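PDB 6W1K: hydroxyglutarate synthase from Oryza sativa, which uses ferrous iron and dioxygen to decarboxylate and hydroxylate 2-oxoadipate to D-2-hydroxyglutarate in a lysine breakdown pathway and influences starch synthesis in the grain endosperm. Local coordinates for residues F60-F65 against P120-S125; K96-W101 against I124-V129; K223-G228 against Q241-A246. All coordinates share one frame; numbering follows the deposited sequence.

In the fold
Interactions 1 and 2 share I124 and S125, because strand 121-127 pairs with strand 57-65 along one edge and with strand 97-103 along the other; their centres lie about 9 Å apart. Between them T64 O and L127 N, 2.9 Å apart, probably form a further hydrogen bond. Interaction 3 reaches the same mixed sheet through strand 239-243, but its centre is about 18 Å from that of interaction 1 and about 21 Å from that of interaction 2. What unites interactions 1 and 3 is 2-oxoadipate: R63 binds one carboxylate, and Q241 makes a weak bond to the carboxylate at the other end. The metal site of H59, H195 and E267, occupied by nickel here, completes this centre.

Interaction 1: residues F60-F65 against P120-S125; sequences FAFRTF and PRIFIS. With OOG (2-oxoadipic acid), chain F.
F60, A61 and F62 run alongside I122, F123 and I124 as parallel strands, their axes 4.7 Å apart and inclined at 17°, with F60 and F62 each giving and taking an N-H bond. On the face of F60 and I122, P120 CG sits over the centre of the F60 ring, 4.1 Å from its centroid, in a CH-pi contact. I122 CG2 meets the edge of the F62 ring, 3.9 Å from CE1; helix 72-81 packs on this side. The opposite face carries A61, R63, F123 and S125. An extended R63 chain offers the guanidinium edge to one carboxylate of 2-oxoadipate: NE to O1 is 2.8 Å and NH2 to O2 2.6 Å, both nearly straight. With CG anti to the backbone N (chi1 -174°), F123 turns one ring face to the ligand, C4 lying over its rim, 3.8 Å from CE1. A water bonded to F62 O and S125 OG donates to ligand O1; S125 OG also bonds Y182. T64 OG1 donates to S125 O (2.9 Å), slightly off the carbonyl plane. Strands 57-65 and 121-127, first and last of a beta-alpha-beta-beta-beta module, are consistent with the glyoxalase clan's vicinal-oxygen-chelate fold, the face of A61, R63 and F123 lining the pocket.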
loop_
_atom_site.group_PDB
_atom_site.type_symbol
_atom_site.label_atom_id
_atom_site.label_comp_id
_atom_site.label_asym_id
_atom_site.label_seq_id
_atom_site.Cartn_x
_atom_site.Cartn_y
_atom_site.Cartn_z
ATOM N N PHE A 60 0.434 -0.660 -4.641
ATOM C CA PHE A 60 1.426 -0.420 -3.607
ATOM C C PHE A 60 0.866 0.684 -2.721
ATOM O O PHE A 60 0.181 1.570 -3.224
ATOM C CB PHE A 60 2.740 0.077 -4.203
ATOM C CG PHE A 60 3.646 -0.984 -4.754
ATOM C CD1 PHE A 60 3.211 -2.290 -4.934
ATOM C CD2 PHE A 60 4.955 -0.654 -5.108
ATOM C CE1 PHE A 60 4.037 -3.245 -5.425
ATOM C CE2 PHE A 60 5.815 -1.622 -5.587
ATOM C CZ PHE A 60 5.337 -2.930 -5.763
ATOM N N ALA A 61 1.186 0.673 -1.416
ATOM C CA ALA A 61 0.721 1.737 -0.521
ATOM C C ALA A 61 1.884 2.255 0.332
ATOM O O ALA A 61 2.813 1.512 0.644
ATOM C CB ALA A 61 -0.428 1.258 0.364
ATOM N N PHE A 62 1.867 3.558 0.611
ATOM C CA PHE A 62 2.917 4.249 1.364
ATOM C C PHE A 62 2.257 5.188 2.369
ATOM O O PHE A 62 1.152 5.682 2.135
ATOM C CB PHE A 62 3.874 5.074 0.461
ATOM C CG PHE A 62 4.562 4.268 -0.611
ATOM C CD1 PHE A 62 3.955 4.058 -1.843
ATOM C CD2 PHE A 62 5.806 3.725 -0.388
ATOM C CE1 PHE A 62 4.597 3.315 -2.806
ATOM C CE2 PHE A 62 6.469 2.981 -1.345
ATOM C CZ PHE A 62 5.866 2.790 -2.565
ATOM N N ARG A 63 2.975 5.458 3.478
ATOM C CA ARG A 63 2.534 6.352 4.532
ATOM C C ARG A 63 3.535 7.480 4.746
ATOM O O ARG A 63 4.750 7.291 4.597
ATOM C CB ARG A 63 2.353 5.588 5.842
ATOM C CG ARG A 63 1.301 4.490 5.767
ATOM C CD ARG A 63 1.039 3.889 7.126
ATOM N NE ARG A 63 0.004 2.866 7.062
ATOM C CZ ARG A 63 -0.321 2.089 8.087
ATOM N NH1 ARG A 63 0.312 2.232 9.247
ATOM N NH2 ARG A 63 -1.256 1.173 7.952
ATOM N N THR A 64 3.026 8.660 5.097
ATOM C CA THR A 64 3.907 9.816 5.197
ATOM C C THR A 64 3.419 10.797 6.260
ATOM O O THR A 64 2.267 10.746 6.708
ATOM C CB THR A 64 4.019 10.561 3.862
ATOM O OG1 THR A 64 2.785 11.262 3.613
ATOM C CG2 THR A 64 4.300 9.627 2.675
ATOM N N PHE A 65 4.307 11.713 6.645
ATOM C CA PHE A 65 3.948 12.816 7.535
ATOM C C PHE A 65 3.573 14.044 6.713
ATOM O O PHE A 65 4.409 14.581 5.973
ATOM C CB PHE A 65 5.112 13.163 8.453
ATOM C CG PHE A 65 5.377 12.148 9.531
ATOM C CD1 PHE A 65 4.429 11.868 10.492
ATOM C CD2 PHE A 65 6.614 11.525 9.613
ATOM C CE1 PHE A 65 4.703 10.960 11.522
ATOM C CE2 PHE A 65 6.901 10.617 10.632
ATOM C CZ PHE A 65 5.943 10.322 11.575
ATOM N N PRO A 120 1.434 -1.493 -10.961
ATOM C CA PRO A 120 0.459 -1.319 -9.880
ATOM C C PRO A 120 -0.003 0.127 -9.760
ATOM O O PRO A 120 0.709 1.069 -10.123
ATOM C CB PRO A 120 1.242 -1.758 -8.639
ATOM C CG PRO A 120 2.696 -1.355 -8.942
ATOM C CD PRO A 120 2.820 -1.660 -10.451
ATOM N N ARG A 121 -1.252 0.270 -9.315
ATOM C CA ARG A 121 -1.723 1.542 -8.795
ATOM C C ARG A 121 -0.887 1.898 -7.574
ATOM O O ARG A 121 -0.223 1.047 -6.976
ATOM C CB ARG A 121 -3.217 1.480 -8.443
ATOM C CG ARG A 121 -4.151 1.039 -9.594
ATOM C CD ARG A 121 -5.474 0.630 -8.975
ATOM N NE ARG A 121 -6.442 0.054 -9.892
ATOM C CZ ARG A 121 -6.450 -1.210 -10.294
ATOM N NH1 ARG A 121 -5.516 -2.061 -9.858
ATOM N NH2 ARG A 121 -7.387 -1.619 -11.120
ATOM N N ILE A 122 -0.896 3.178 -7.210
ATOM C CA ILE A 122 -0.187 3.638 -6.023
ATOM C C ILE A 122 -1.168 4.368 -5.112
ATOM O O ILE A 122 -1.921 5.224 -5.566
ATOM C CB ILE A 122 1.011 4.559 -6.366
ATOM C CG1 ILE A 122 1.919 3.942 -7.428
ATOM C CG2 ILE A 122 1.788 4.849 -5.087
ATOM C CD1 ILE A 122 2.764 2.833 -6.958
ATOM N N PHE A 123 -1.159 4.016 -3.826
ATOM C CA PHE A 123 -2.008 4.620 -2.799
ATOM C C PHE A 123 -1.055 5.274 -1.799
ATOM O O PHE A 123 -0.200 4.586 -1.238
ATOM C CB PHE A 123 -2.887 3.545 -2.131
ATOM C CG PHE A 123 -3.900 4.077 -1.158
ATOM C CD1 PHE A 123 -3.521 4.480 0.129
ATOM C CD2 PHE A 123 -5.241 4.151 -1.517
ATOM C CE1 PHE A 123 -4.480 4.964 1.037
ATOM C CE2 PHE A 123 -6.200 4.636 -0.626
ATOM C CZ PHE A 123 -5.821 5.049 0.647
ATOM N N ILE A 124 -1.147 6.603 -1.622
ATOM C CA ILE A 124 -0.223 7.331 -0.754
ATOM C C ILE A 124 -1.058 8.135 0.235
ATOM O O ILE A 124 -1.910 8.933 -0.173
ATOM C CB ILE A 124 0.711 8.275 -1.516
ATOM C CG1 ILE A 124 1.433 7.522 -2.642
ATOM C CG2 ILE A 124 1.721 8.844 -0.553
ATOM C CD1 ILE A 124 2.263 8.400 -3.569
ATOM N N SER A 125 -0.838 7.906 1.504
ATOM C CA SER A 125 -1.563 8.631 2.538
ATOM C C SER A 125 -0.581 9.532 3.283
ATOM O O SER A 125 0.647 9.374 3.191
ATOM C CB SER A 125 -2.280 7.654 3.461
ATOM O OG SER A 125 -1.373 6.794 4.093
HETATM C C2 OOG F . -3.214 2.012 3.367
HETATM C C3 OOG F . -4.559 1.369 3.709
HETATM C C4 OOG F . -5.586 1.677 2.615
HETATM C C6 OOG F . -6.629 0.242 0.649
HETATM O O4 OOG F . -7.724 0.855 0.715
HETATM O O3 OOG F . -6.540 -0.797 -0.041
HETATM C C5 OOG F . -5.411 0.760 1.405
HETATM C C1 OOG F . -2.222 1.925 4.536
HETATM O O1 OOG F . -1.274 2.631 4.564
HETATM O O2 OOG F . -2.405 1.021 5.583
HETATM O O5 OOG F . -4.334 0.445 1.042
HETATM O O HOH W 1 -1.362 4.562 2.830
#

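Interaction 2: residues K96-W101 against I124-V129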
loop_
_atom_site.group_PDB
_atom_site.type_symbol
_atom_site.label_atom_id
_atom_site.label_comp_id
_atom_site.label_asym_id
_atom_site.label_seq_id
_atom_site.Cartn_x
_atom_site.Cartn_y
_atom_site.Cartn_z
ATOM N N LYS A 96 -7.270 11.246 11.151
ATOM C CA LYS A 96 -6.550 12.461 10.769
ATOM C C LYS A 96 -5.597 12.198 9.605
ATOM O O LYS A 96 -4.436 12.611 9.625
ATOM C CB LYS A 96 -5.804 13.049 11.973
ATOM C CG LYS A 96 -6.709 13.145 13.234
ATOM C CD LYS A 96 -6.309 14.197 14.242
ATOM C CE LYS A 96 -7.250 14.185 15.495
ATOM N NZ LYS A 96 -6.986 15.357 16.364
ATOM N N LEU A 97 -6.114 11.527 8.572
ATOM C CA LEU A 97 -5.354 11.176 7.386
ATOM C C LEU A 97 -6.040 11.686 6.123
ATOM O O LEU A 97 -7.254 11.856 6.082
ATOM C CB LEU A 97 -5.198 9.652 7.262
ATOM C CG LEU A 97 -4.771 8.848 8.493
ATOM C CD1 LEU A 97 -4.892 7.337 8.231
ATOM C CD2 LEU A 97 -3.348 9.241 8.872
ATOM N N ARG A 98 -5.240 11.901 5.089
ATOM C CA ARG A 98 -5.704 12.194 3.734
ATOM C C ARG A 98 -4.913 11.253 2.844
ATOM O O ARG A 98 -3.786 10.885 3.180
ATOM C CB ARG A 98 -5.446 13.667 3.377
ATOM C CG ARG A 98 -5.616 14.024 1.934
ATOM C CD ARG A 98 -5.422 15.540 1.723
ATOM N NE ARG A 98 -4.012 15.910 1.619
ATOM C CZ ARG A 98 -3.346 16.049 0.468
ATOM N NH1 ARG A 98 -3.955 15.867 -0.702
ATOM N NH2 ARG A 98 -2.059 16.381 0.487
ATOM N N ALA A 99 -5.518 10.809 1.738
ATOM C CA ALA A 99 -4.842 9.918 0.813
ATOM C C ALA A 99 -5.205 10.305 -0.616
ATOM O O ALA A 99 -6.259 10.869 -0.862
ATOM C CB ALA A 99 -5.214 8.448 1.053
ATOM N N LEU A 100 -4.302 9.995 -1.541
ATOM C CA LEU A 100 -4.524 10.136 -2.973
ATOM C C LEU A 100 -4.053 8.859 -3.625
ATOM O O LEU A 100 -3.047 8.284 -3.206
ATOM C CB LEU A 100 -3.738 11.299 -3.520
ATOM C CG LEU A 100 -4.047 11.966 -4.849
ATOM C CD1 LEU A 100 -5.453 12.471 -4.903
ATOM C CD2 LEU A 100 -3.043 13.132 -5.001
ATOM N N TRP A 101 -4.744 8.414 -4.652
ATOM C CA TRP A 101 -4.233 7.284 -5.406
ATOM C C TRP A 101 -3.918 7.723 -6.831
ATOM O O TRP A 101 -4.359 8.779 -7.297
ATOM C CB TRP A 101 -5.203 6.112 -5.362
ATOM C CG TRP A 101 -6.435 6.175 -6.185
ATOM C CD1 TRP A 101 -7.636 6.764 -5.865
ATOM C CD2 TRP A 101 -6.624 5.554 -7.462
ATOM N NE1 TRP A 101 -8.564 6.527 -6.860
ATOM C CE2 TRP A 101 -7.956 5.808 -7.863
ATOM C CE3 TRP A 101 -5.790 4.807 -8.303
ATOM C CZ2 TRP A 101 -8.483 5.338 -9.073
ATOM C CZ3 TRP A 101 -6.328 4.317 -9.512
ATOM C CH2 TRP A 101 -7.657 4.586 -9.878
ATOM N N ILE A 124 -1.147 6.603 -1.622
ATOM C CA ILE A 124 -0.223 7.331 -0.754
ATOM C C ILE A 124 -1.058 8.135 0.235
ATOM O O ILE A 124 -1.910 8.933 -0.173
ATOM C CB ILE A 124 0.711 8.275 -1.516
ATOM C CG1 ILE A 124 1.433 7.522 -2.642
ATOM C CG2 ILE A 124 1.721 8.844 -0.553
ATOM C CD1 ILE A 124 2.263 8.400 -3.569
ATOM N N SER A 125 -0.838 7.906 1.504
ATOM C CA SER A 125 -1.563 8.631 2.538
ATOM C C SER A 125 -0.581 9.532 3.283
ATOM O O SER A 125 0.647 9.374 3.191
ATOM C CB SER A 125 -2.280 7.654 3.461
ATOM O OG SER A 125 -1.373 6.794 4.093
ATOM N N GLU A 126 -1.131 10.534 3.966
ATOM C CA GLU A 126 -0.335 11.365 4.855
ATOM C C GLU A 126 -1.102 11.657 6.138
ATOM O O GLU A 126 -2.320 11.821 6.123
ATOM C CB GLU A 126 0.064 12.697 4.196
ATOM C CG GLU A 126 -1.081 13.650 3.905
ATOM C CD GLU A 126 -0.667 14.877 3.071
ATOM O OE1 GLU A 126 0.465 14.932 2.529
ATOM O OE2 GLU A 126 -1.495 15.792 2.952
ATOM N N LEU A 127 -0.369 11.748 7.236
ATOM C CA LEU A 127 -0.945 12.198 8.501
ATOM C C LEU A 127 -1.064 13.720 8.528
ATOM O O LEU A 127 -0.109 14.440 8.203
ATOM C CB LEU A 127 -0.060 11.704 9.635
ATOM C CG LEU A 127 -0.487 12.059 11.068
ATOM C CD1 LEU A 127 -1.696 11.329 11.548
ATOM C CD2 LEU A 127 0.744 11.719 11.928
ATOM N N LEU A 128 -2.230 14.209 8.936
ATOM C CA LEU A 128 -2.477 15.647 9.055
ATOM C C LEU A 128 -1.930 16.095 10.405
ATOM O O LEU A 128 -2.650 16.198 11.407
ATOM C CB LEU A 128 -3.951 15.955 8.878
ATOM C CG LEU A 128 -4.574 15.456 7.574
ATOM C CD1 LEU A 128 -6.094 15.607 7.648
ATOM C CD2 LEU A 128 -3.994 16.195 6.379
ATOM N N VAL A 129 -0.623 16.375 10.404
ATOM C CA VAL A 129 0.135 16.555 11.639
ATOM C C VAL A 129 -0.405 17.725 12.439
ATOM O O VAL A 129 -0.452 17.683 13.674
ATOM C CB VAL A 129 1.627 16.745 11.314
ATOM C CG1 VAL A 129 2.439 17.102 12.575
ATOM C CG2 VAL A 129 2.175 15.496 10.728
#
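I124 and L100 form an antiparallel hydrogen-bonded pair in which each backbone N-H reaches the other's carbonyl, L100 N to I124 O and I124 N to L100 O both at 3.0 Å. The axes of strands 97-101 and 124-127 approach to 4.6 Å at 161°, so the pairing is antiparallel with a clear twist. S125 follows in a non-hydrogen-bonded pair with A99. Their CA atoms are 3.9 Å apart, and CB of S125 lies equally near CB of A99, consistent with the small side chains of both.

E126 returns to the hydrogen-bonded pattern with R98, and here the side chains add a salt bridge. They lie side by side and point the same way. Chi1 of 67° sets E126 CG between its backbone N and carbonyl carbon, and the chain then extends toward the arginine; R98 bends at chi3 to bring its guanidinium across. NE and NH2 both converge on OE2, NH2 at 2.6 Å, through bent bonds that come from the same face of the carboxylate and well above its plane. The two flat groups are 72° apart, so this is not a coplanar two-oxygen pairing. E126 OE1 is held instead by I72 N.

L127 comes next, its CD1 meeting L97 CD2 at 3.8 Å on the face opposite the salt bridge, where Y182 touches both leucines. L128, centre of an inverse gamma turn, gives N-H to K96 O at 2.8 Å and sets CB and CG against that carbonyl, with CD2 near R98 CB. On the other edge of their strand, K96 and L97 form a G1 beta bulge opposite F92 of strand 85-92. Consecutive antiparallel strands 85-92, 97-103 and 121-127 thus make the three-strand part of the beta-alpha-beta-beta-beta module.

Interaction 3: residues K223-G228 against Q241-A246; sequences KLNSEG and QSSTVA. With OOG (2-oxoadipic acid), chain F.
Chi1 of -179° turns the N225 carboxamide away from its backbone N, while chi1 of 66° holds S243 OG between N and the carbonyl carbon, and the two side chains meet with S243 OG only 3.2 Å from N225 CB. S305 OG bonds to both S243 OG and N225 ND2, tying the pair together from outside. Two backbone bonds flank a single bridge between L224 and T244: N225 N gives to S243 O at 2.7 Å, and V245 N to K223 O at 3.1 Å. L224 CD2 folds back over S243 O, 3.6 Å away. Beyond the bridge N225 OD1 accepts the N-H of E227 at 2.8 Å, an Asx turn in the loop between helix 210-219 and strand 232-233. Water 2 accepts the S243 N-H and can donate to N225 O (2.9 Å), adding a bridge to the two direct bonds. On the outer side K223 and V245 lie alongside one another, K223 CD 4.1 Å from V245 CG2. At the other end of 241-246, Q241 extends into the substrate pocket; its NE2 makes a weak, bent bond of 2.7 Å to O3 of 2-oxoadipate and also bonds E267, a metal ligand, while N298 holds its OE1.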
loop_
_atom_site.group_PDB
_atom_site.type_symbol
_atom_site.label_atom_id
_atom_site.label_comp_id
_atom_site.label_asym_id
_atom_site.label_seq_id
_atom_site.Cartn_x
_atom_site.Cartn_y
_atom_site.Cartn_z
ATOM N N LYS A 223 -2.938 -15.041 9.971
ATOM C CA LYS A 223 -4.079 -14.347 10.568
ATOM C C LYS A 223 -4.479 -13.159 9.690
ATOM O O LYS A 223 -3.610 -12.359 9.365
ATOM C CB LYS A 223 -3.697 -13.849 11.959
ATOM C CG LYS A 223 -4.869 -13.569 12.880
ATOM C CD LYS A 223 -4.471 -12.967 14.204
ATOM C CE LYS A 223 -3.516 -13.844 14.981
ATOM N NZ LYS A 223 -4.126 -15.163 15.266
ATOM N N LEU A 224 -5.750 -13.051 9.330
ATOM C CA LEU A 224 -6.244 -11.910 8.588
ATOM C C LEU A 224 -6.716 -10.802 9.525
ATOM O O LEU A 224 -7.239 -11.064 10.605
ATOM C CB LEU A 224 -7.400 -12.345 7.687
ATOM C CG LEU A 224 -7.034 -13.391 6.628
ATOM C CD1 LEU A 224 -8.258 -13.874 5.855
ATOM C CD2 LEU A 224 -6.012 -12.821 5.673
ATOM N N ASN A 225 -6.558 -9.554 9.075
ATOM C CA ASN A 225 -7.140 -8.404 9.765
ATOM C C ASN A 225 -8.621 -8.647 10.040
ATOM O O ASN A 225 -9.408 -8.820 9.107
ATOM C CB ASN A 225 -6.957 -7.147 8.902
ATOM C CG ASN A 225 -7.514 -5.897 9.554
ATOM O OD1 ASN A 225 -8.324 -5.978 10.465
ATOM N ND2 ASN A 225 -7.073 -4.728 9.090
ATOM N N SER A 226 -8.992 -8.602 11.325
ATOM C CA SER A 226 -10.329 -8.927 11.810
ATOM C C SER A 226 -11.271 -7.738 11.873
ATOM O O SER A 226 -12.460 -7.933 12.139
ATOM C CB SER A 226 -10.263 -9.529 13.236
ATOM O OG SER A 226 -9.987 -8.542 14.228
ATOM N N GLU A 227 -10.775 -6.518 11.718
ATOM C CA GLU A 227 -11.574 -5.345 12.044
ATOM C C GLU A 227 -12.548 -5.089 10.908
ATOM O O GLU A 227 -12.127 -4.945 9.763
ATOM C CB GLU A 227 -10.692 -4.122 12.274
ATOM C CG GLU A 227 -11.428 -2.932 12.917
ATOM C CD GLU A 227 -12.169 -3.273 14.229
ATOM O OE1 GLU A 227 -11.572 -3.883 15.157
ATOM O OE2 GLU A 227 -13.367 -2.910 14.326
ATOM N N GLY A 228 -13.841 -5.013 11.223
ATOM C CA GLY A 228 -14.836 -4.918 10.169
ATOM C C GLY A 228 -15.046 -6.196 9.388
ATOM O O GLY A 228 -15.531 -6.150 8.250
ATOM N N GLN A 241 -11.837 -6.602 -0.214
ATOM C CA GLN A 241 -10.436 -6.541 0.186
ATOM C C GLN A 241 -10.238 -7.248 1.511
ATOM O O GLN A 241 -11.113 -7.210 2.380
ATOM C CB GLN A 241 -9.971 -5.103 0.290
ATOM C CG GLN A 241 -9.994 -4.331 -1.020
ATOM C CD GLN A 241 -9.743 -2.856 -0.798
ATOM O OE1 GLN A 241 -10.671 -2.058 -0.641
ATOM N NE2 GLN A 241 -8.476 -2.483 -0.796
ATOM N N SER A 242 -9.103 -7.934 1.630
ATOM C CA SER A 242 -8.663 -8.537 2.886
ATOM C C SER A 242 -7.164 -8.289 3.021
ATOM O O SER A 242 -6.489 -7.927 2.052
ATOM C CB SER A 242 -8.994 -10.030 2.938
ATOM O OG SER A 242 -8.400 -10.705 1.852
ATOM N N SER A 243 -6.641 -8.473 4.234
ATOM C CA SER A 243 -5.246 -8.147 4.517
ATOM C C SER A 243 -4.771 -8.980 5.700
ATOM O O SER A 243 -5.564 -9.339 6.569
ATOM C CB SER A 243 -5.029 -6.667 4.856
ATOM O OG SER A 243 -5.652 -6.310 6.066
ATOM N N THR A 244 -3.471 -9.285 5.726
ATOM C CA THR A 244 -2.897 -9.961 6.872
ATOM C C THR A 244 -2.661 -8.952 7.988
ATOM O O THR A 244 -2.584 -7.738 7.764
ATOM C CB THR A 244 -1.570 -10.642 6.528
ATOM O OG1 THR A 244 -0.674 -9.686 5.956
ATOM C CG2 THR A 244 -1.765 -11.812 5.580
ATOM N N VAL A 245 -2.569 -9.476 9.207
ATOM C CA VAL A 245 -1.996 -8.722 10.311
ATOM C C VAL A 245 -0.514 -8.511 10.046
ATOM O O VAL A 245 0.210 -9.449 9.681
ATOM C CB VAL A 245 -2.236 -9.466 11.631
ATOM C CG1 VAL A 245 -1.611 -8.710 12.802
ATOM C CG2 VAL A 245 -3.739 -9.666 11.844
ATOM N N ALA A 246 -0.058 -7.272 10.234
ATOM C CA ALA A 246 1.313 -6.910 9.951
ATOM C C ALA A 246 2.279 -7.762 10.766
ATOM O O ALA A 246 1.982 -8.187 11.888
ATOM C CB ALA A 246 1.550 -5.425 10.251
HETATM C C2 OOG F . -3.214 2.012 3.367
HETATM C C3 OOG F . -4.559 1.369 3.709
HETATM C C4 OOG F . -5.586 1.677 2.615
HETATM C C6 OOG F . -6.629 0.242 0.649
HETATM O O4 OOG F . -7.724 0.855 0.715
HETATM O O3 OOG F . -6.540 -0.797 -0.041
HETATM C C5 OOG F . -5.411 0.760 1.405
HETATM C C1 OOG F . -2.222 1.925 4.536
HETATM O O1 OOG F . -1.274 2.631 4.564
HETATM O O2 OOG F . -2.405 1.021 5.583
HETATM O O5 OOG F . -4.334 0.445 1.042
HETATM O O HOH W 2 -8.931 -8.912 6.264
#